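Side-chain contacts in type II restriction enzyme MspI (Moraxella sp., PDB 1SA3), which recognises the double-stranded DNA sequence 5'-CCGG-3' and cleaves it after the first cytosine, leaving fragments with terminal 5'-phosphates: residues E[40-45]-E[102-107]; E[149-154]-E[245-250]. One frame throughout, in Å; residues are numbered along the deposited sequence.

Interaction 1. Residues E[40-45]-E[102-107]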
# COMPACT_ATOMS: atom_id res chain seq x y z
N ASP E 40 -15.84 -4.42 -7.13
CA ASP E 40 -16.90 -5.30 -7.60
C ASP E 40 -17.11 -6.51 -6.69
O ASP E 40 -18.24 -6.94 -6.48
CB ASP E 40 -16.62 -5.76 -9.03
CG ASP E 40 -16.92 -4.68 -10.06
OD1 ASP E 40 -17.45 -3.62 -9.67
OD2 ASP E 40 -16.62 -4.90 -11.26
N ILE E 41 -16.02 -7.07 -6.16
CA ILE E 41 -16.15 -8.21 -5.28
C ILE E 41 -16.94 -7.80 -4.03
O ILE E 41 -17.74 -8.58 -3.52
CB ILE E 41 -14.76 -8.77 -4.87
CG1 ILE E 41 -14.09 -9.44 -6.07
CG2 ILE E 41 -14.90 -9.76 -3.72
CD1 ILE E 41 -12.64 -9.84 -5.84
N PHE E 42 -16.72 -6.57 -3.57
CA PHE E 42 -17.40 -6.04 -2.39
C PHE E 42 -18.42 -4.95 -2.71
O PHE E 42 -18.65 -4.05 -1.90
CB PHE E 42 -16.36 -5.47 -1.40
CG PHE E 42 -15.48 -6.52 -0.78
CD1 PHE E 42 -14.39 -7.04 -1.47
CD2 PHE E 42 -15.77 -7.02 0.49
CE1 PHE E 42 -13.61 -8.04 -0.92
CE2 PHE E 42 -14.99 -8.03 1.06
CZ PHE E 42 -13.90 -8.54 0.36
N LYS E 43 -19.05 -5.05 -3.87
CA LYS E 43 -20.03 -4.07 -4.31
C LYS E 43 -21.28 -4.04 -3.44
O LYS E 43 -21.79 -2.97 -3.10
CB LYS E 43 -20.43 -4.35 -5.77
CG LYS E 43 -21.31 -3.28 -6.39
CD LYS E 43 -21.68 -3.66 -7.82
CE LYS E 43 -22.29 -2.48 -8.55
NZ LYS E 43 -21.33 -1.34 -8.62
N ASP E 44 -21.78 -5.22 -3.10
CA ASP E 44 -22.97 -5.35 -2.26
C ASP E 44 -22.98 -6.70 -1.57
O ASP E 44 -22.15 -7.56 -1.85
CB ASP E 44 -24.23 -5.17 -3.11
CG ASP E 44 -24.16 -5.94 -4.41
OD1 ASP E 44 -24.51 -5.36 -5.45
OD2 ASP E 44 -23.75 -7.12 -4.39
N ILE E 45 -23.92 -6.89 -0.65
CA ILE E 45 -23.99 -8.14 0.07
C ILE E 45 -24.21 -9.32 -0.88
O ILE E 45 -23.72 -10.42 -0.64
CB ILE E 45 -25.10 -8.10 1.14
CG1 ILE E 45 -25.02 -9.35 2.02
CG2 ILE E 45 -26.46 -7.95 0.49
CD1 ILE E 45 -23.74 -9.46 2.82
N ILE E 102 -14.40 0.36 1.70
CA ILE E 102 -15.44 -0.67 1.80
C ILE E 102 -16.06 -0.40 3.17
O ILE E 102 -15.34 -0.17 4.15
CB ILE E 102 -14.86 -2.10 1.84
CG1 ILE E 102 -14.12 -2.41 0.54
CG2 ILE E 102 -16.00 -3.12 2.07
CD1 ILE E 102 -13.43 -3.76 0.57
N ARG E 103 -17.39 -0.38 3.23
CA ARG E 103 -18.07 -0.20 4.51
C ARG E 103 -18.88 -1.46 4.81
O ARG E 103 -19.67 -1.91 3.99
CB ARG E 103 -19.01 1.01 4.48
CG ARG E 103 -19.84 1.15 5.75
CD ARG E 103 -20.75 2.37 5.73
NE ARG E 103 -19.98 3.62 5.72
CZ ARG E 103 -19.32 4.10 6.77
NH1 ARG E 103 -19.31 3.46 7.93
NH2 ARG E 103 -18.65 5.24 6.65
N PHE E 104 -18.65 -2.04 5.99
CA PHE E 104 -19.39 -3.23 6.39
C PHE E 104 -20.39 -2.85 7.46
O PHE E 104 -20.05 -2.11 8.39
CB PHE E 104 -18.46 -4.30 6.98
CG PHE E 104 -17.42 -4.80 6.03
CD1 PHE E 104 -16.15 -4.25 6.02
CD2 PHE E 104 -17.70 -5.86 5.18
CE1 PHE E 104 -15.16 -4.75 5.17
CE2 PHE E 104 -16.73 -6.36 4.33
CZ PHE E 104 -15.45 -5.80 4.33
N THR E 105 -21.61 -3.35 7.33
CA THR E 105 -22.65 -3.06 8.31
C THR E 105 -22.92 -4.36 9.06
O THR E 105 -23.08 -5.42 8.45
CB THR E 105 -23.94 -2.56 7.64
OG1 THR E 105 -23.66 -1.33 6.96
CG2 THR E 105 -25.04 -2.33 8.67
N PHE E 106 -22.97 -4.27 10.38
CA PHE E 106 -23.19 -5.45 11.21
C PHE E 106 -24.63 -5.58 11.72
O PHE E 106 -25.48 -4.75 11.42
CB PHE E 106 -22.19 -5.43 12.37
CG PHE E 106 -20.77 -5.22 11.93
CD1 PHE E 106 -20.08 -4.05 12.27
CD2 PHE E 106 -20.12 -6.17 11.15
CE1 PHE E 106 -18.77 -3.83 11.84
CE2 PHE E 106 -18.81 -5.96 10.71
CZ PHE E 106 -18.14 -4.79 11.05
N HIS E 107 -24.90 -6.63 12.50
CA HIS E 107 -26.25 -6.88 12.99
C HIS E 107 -26.90 -5.78 13.84
O HIS E 107 -28.09 -5.50 13.67
CB HIS E 107 -26.28 -8.18 13.79
CG HIS E 107 -25.57 -8.09 15.10
ND1 HIS E 107 -24.20 -7.90 15.20
CD2 HIS E 107 -26.03 -8.12 16.38
CE1 HIS E 107 -23.86 -7.83 16.47
NE2 HIS E 107 -24.95 -7.95 17.21

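Interaction 2. Residues E[149-154]-E[245-250]. With nucleotides of chain B.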
# COMPACT_ATOMS: atom_id res chain seq x y z
N GLU E 149 20.08 15.02 9.21
CA GLU E 149 21.11 15.25 8.20
C GLU E 149 21.55 14.00 7.45
O GLU E 149 21.88 14.09 6.27
CB GLU E 149 22.32 15.94 8.82
CG GLU E 149 22.03 17.36 9.29
CD GLU E 149 21.35 18.20 8.22
OE1 GLU E 149 21.80 18.18 7.06
OE2 GLU E 149 20.36 18.89 8.55
N LEU E 150 21.57 12.84 8.10
CA LEU E 150 21.97 11.62 7.42
C LEU E 150 20.87 11.26 6.42
O LEU E 150 21.14 10.82 5.30
CB LEU E 150 22.19 10.48 8.43
CG LEU E 150 23.47 10.60 9.28
CD1 LEU E 150 23.44 9.60 10.43
CD2 LEU E 150 24.69 10.38 8.40
N ILE E 151 19.62 11.47 6.83
CA ILE E 151 18.51 11.21 5.92
C ILE E 151 18.62 12.19 4.75
O ILE E 151 18.45 11.81 3.59
CB ILE E 151 17.15 11.38 6.62
CG1 ILE E 151 17.00 10.33 7.72
CG2 ILE E 151 16.02 11.23 5.58
CD1 ILE E 151 15.76 10.51 8.60
N ARG E 152 18.91 13.46 5.06
CA ARG E 152 19.04 14.47 4.01
C ARG E 152 20.18 14.13 3.06
O ARG E 152 20.10 14.40 1.87
CB ARG E 152 19.28 15.86 4.61
CG ARG E 152 19.10 17.00 3.61
CD ARG E 152 19.79 18.29 4.05
NE ARG E 152 19.38 18.74 5.38
CZ ARG E 152 18.17 19.18 5.69
NH1 ARG E 152 17.21 19.24 4.78
NH2 ARG E 152 17.91 19.57 6.94
N LYS E 153 21.26 13.56 3.59
CA LYS E 153 22.40 13.19 2.77
C LYS E 153 21.95 12.15 1.75
O LYS E 153 22.34 12.20 0.58
CB LYS E 153 23.53 12.60 3.61
CG LYS E 153 24.72 12.13 2.77
CD LYS E 153 25.85 11.57 3.63
CE LYS E 153 27.02 11.08 2.78
NZ LYS E 153 27.55 12.14 1.87
N HIS E 154 21.13 11.20 2.21
CA HIS E 154 20.62 10.15 1.34
C HIS E 154 19.78 10.79 0.24
O HIS E 154 19.88 10.44 -0.93
CB HIS E 154 19.77 9.18 2.15
CG HIS E 154 19.58 7.84 1.50
ND1 HIS E 154 18.92 7.68 0.30
CD2 HIS E 154 20.00 6.60 1.86
CE1 HIS E 154 18.93 6.41 -0.04
NE2 HIS E 154 19.58 5.73 0.89
N LEU E 245 12.11 -1.01 4.48
CA LEU E 245 11.66 -0.36 3.26
C LEU E 245 12.91 -0.15 2.42
O LEU E 245 14.02 -0.10 2.96
CB LEU E 245 11.04 1.00 3.58
CG LEU E 245 9.77 0.99 4.45
CD1 LEU E 245 9.34 2.43 4.71
CD2 LEU E 245 8.67 0.22 3.74
N ASN E 246 12.74 -0.05 1.11
CA ASN E 246 13.88 0.18 0.23
C ASN E 246 13.94 1.68 -0.03
O ASN E 246 12.99 2.25 -0.58
CB ASN E 246 13.71 -0.57 -1.08
CG ASN E 246 13.45 -2.05 -0.87
OD1 ASN E 246 12.32 -2.46 -0.59
ND2 ASN E 246 14.49 -2.85 -1.00
N TRP E 247 15.04 2.31 0.37
CA TRP E 247 15.24 3.74 0.18
C TRP E 247 15.90 4.05 -1.17
O TRP E 247 16.96 3.51 -1.48
CB TRP E 247 16.14 4.31 1.28
CG TRP E 247 15.57 4.29 2.67
CD1 TRP E 247 14.70 3.40 3.19
CD2 TRP E 247 15.92 5.19 3.74
NE1 TRP E 247 14.47 3.67 4.53
CE2 TRP E 247 15.21 4.77 4.88
CE3 TRP E 247 16.76 6.31 3.84
CZ2 TRP E 247 15.32 5.43 6.12
CZ3 TRP E 247 16.87 6.96 5.07
CH2 TRP E 247 16.15 6.52 6.19
N THR E 248 15.28 4.91 -1.96
CA THR E 248 15.88 5.28 -3.24
C THR E 248 15.45 6.70 -3.60
O THR E 248 15.08 7.48 -2.71
CB THR E 248 15.52 4.25 -4.35
OG1 THR E 248 16.14 4.64 -5.58
CG2 THR E 248 14.02 4.15 -4.53
N TYR E 249 15.48 7.08 -4.87
CA TYR E 249 15.10 8.44 -5.21
C TYR E 249 13.95 8.57 -6.19
O TYR E 249 13.70 7.69 -7.02
CB TYR E 249 16.31 9.23 -5.74
CG TYR E 249 16.69 8.96 -7.18
CD1 TYR E 249 17.50 7.87 -7.53
CD2 TYR E 249 16.26 9.80 -8.20
CE1 TYR E 249 17.88 7.65 -8.87
CE2 TYR E 249 16.61 9.58 -9.53
CZ TYR E 249 17.42 8.51 -9.86
OH TYR E 249 17.76 8.32 -11.18
N ALA E 250 13.24 9.69 -6.07
CA ALA E 250 12.11 10.00 -6.94
C ALA E 250 12.73 10.73 -8.12
O ALA E 250 13.49 11.69 -7.93
CB ALA E 250 11.11 10.91 -6.22
P DC B 5 21.24 6.54 -14.49
OP1 DC B 5 22.07 6.37 -15.72
OP2 DC B 5 21.42 7.75 -13.65
O5' DC B 5 19.72 6.53 -14.98
C5' DC B 5 18.66 6.26 -14.08
C4' DC B 5 17.45 5.80 -14.84
O4' DC B 5 16.59 5.09 -13.91
C3' DC B 5 16.60 6.91 -15.48
O3' DC B 5 16.23 6.58 -16.82
C2' DC B 5 15.37 6.97 -14.59
C1' DC B 5 15.27 5.57 -14.01
N1 DC B 5 14.68 5.55 -12.67
C2 DC B 5 13.50 4.84 -12.49
O2 DC B 5 13.05 4.19 -13.44
N3 DC B 5 12.89 4.87 -11.28
C4 DC B 5 13.42 5.57 -10.28
N4 DC B 5 12.77 5.59 -9.11
C5 DC B 5 14.65 6.28 -10.42
C6 DC B 5 15.24 6.24 -11.63
P DC B 4 23.68 5.05 -8.30
OP1 DC B 4 25.04 5.31 -8.83
OP2 DC B 4 23.06 6.02 -7.36
O5' DC B 4 22.70 4.84 -9.53
C5' DC B 4 23.03 3.91 -10.56
C4' DC B 4 21.99 3.91 -11.65
O4' DC B 4 20.78 3.28 -11.18
C3' DC B 4 21.59 5.28 -12.20
O3' DC B 4 21.42 5.20 -13.63
C2' DC B 4 20.24 5.51 -11.55
C1' DC B 4 19.68 4.11 -11.53
N1 DC B 4 18.59 3.88 -10.58
C2 DC B 4 17.41 3.28 -11.04
O2 DC B 4 17.36 2.91 -12.23
N3 DC B 4 16.37 3.11 -10.19
C4 DC B 4 16.48 3.50 -8.92
N4 DC B 4 15.42 3.34 -8.12
C5 DC B 4 17.67 4.10 -8.42
C6 DC B 4 18.69 4.26 -9.27
O HOH W 1 17.14 8.92 -1.46

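Interaction 1. Residues E[40-45]-E[102-107]
Phe42 and Ile102 meet because each first torsion sets the next carbon beside its own backbone N. In Phe42, CG lies anti to the carbonyl carbon (chi1 -68°). In Ile102, CG1 does the same (chi1 -63°), and an extended second torsion carries CD1 outward. The CD1 methyl of Ile102 then rests over one face of the Phe42 ring, 4.0 Å from the ring centroid. It sits 25° off the ring normal, a CH-pi contact displaced toward the CB side. The closest pair is Ile102 CD1 and Phe42 CG, at 3.7 Å.

The CD2-CE2 side of the Phe42 ring reaches Phe104. Here Phe42 CE2 comes to the rim of the Phe104 ring, near its plane, 4.0 Å from Phe104 CZ. One face of the Phe104 ring also carries CG2 of Ile102, from within its own strand. The isoleucine thus uses its two branches differently, CD1 on one phenylalanine and CG2 on the other.

Phe42 is the first residue to leave helical geometry after helix 23-41. Strand 100-106 supplies both of its partners here. Helix 57-69 adds Ser63 and Leu66 against Phe42. Val80 of strand 77-84 touches both Ile102 and Phe104.

All three touching residues are buried, and no hydrogen bond or salt bridge crosses between the segments. The join of helix end to central sheet therefore rests on apolar and CH-pi contact, and should depend on close fit and on the exclusion of water.

Interaction 2. Residues E[149-154]-E[245-250]
His154 on helix 146-157 and Trp247 on strand 246-249 form the tight part of this contact. The edge of the Trp247 six-membered ring points at the face of His154 in an edge-to-face pair. The centroids are 5.4 Å apart and the planes stand at 64°. Trp247 CE3 lies over the imidazole, while Trp247 CB packs 3.7 Å from His154 CE1. The histidine has CG anti to the backbone N (chi1 -160°), which extends the ring toward the strand. Ile151, one turn earlier, is looser: its CG1 meets the indole edge at Trp247 CH2, 4.2 Å away. Phe182, Phe241 and Phe260 also meet the indole, and Leu171, Leu175 and Met258 touch it, so it sits in a largely apolar, aromatic-rich setting.

A water links the two segments on the polar side. It lies in the imidazole plane, 2.8 Å from His154 ND1, and donates a hydrogen bond to Thr248 O. This bridge would limit rotation of the histidine ring.

The outer face of the helix takes no part in the packing and is more exposed. There Arg152 grips Glu149 side-on, with NE on OE1 and NH2 on OE2; a second carboxylate, that of Glu134, also pairs with NH2.

On the DNA side, Thr248 points away from the helix. Its OG1 accepts a hydrogen bond from N4 of DC4 of chain B at 2.9 Å. Tyr249 O accepts one from N4 of DC5 of chain B at 3.1 Å, and the tyrosine ring has C5 of that cytosine over one face. Hydrogen bonds to the N4 amino groups, which lie on the major-groove edge, are direct readout. Two successive cytosines read this way are consistent with the CCGG site the enzyme recognises.

In the fold
From the N terminus, helix 23-41 ends at interaction 1. The chain then passes through helices 45-51 and 57-69 and strand 77-84 before strand 100-106 closes that loop. Interaction 2 opens later, at helix 146-157. Its loop runs through two more helices, strands 203-210 and 213-221 and helix 222-234, and closes at strand 246-249. The two loops follow in series and neither nest nor cross. The centres of interactions 1 and 2 are about 40 Å apart, on opposite sides of the chain's centre. Interaction 1 ties a helix end to the five-stranded sheet. Interaction 2 ties a helix to the three-stranded sheet that meets DNA.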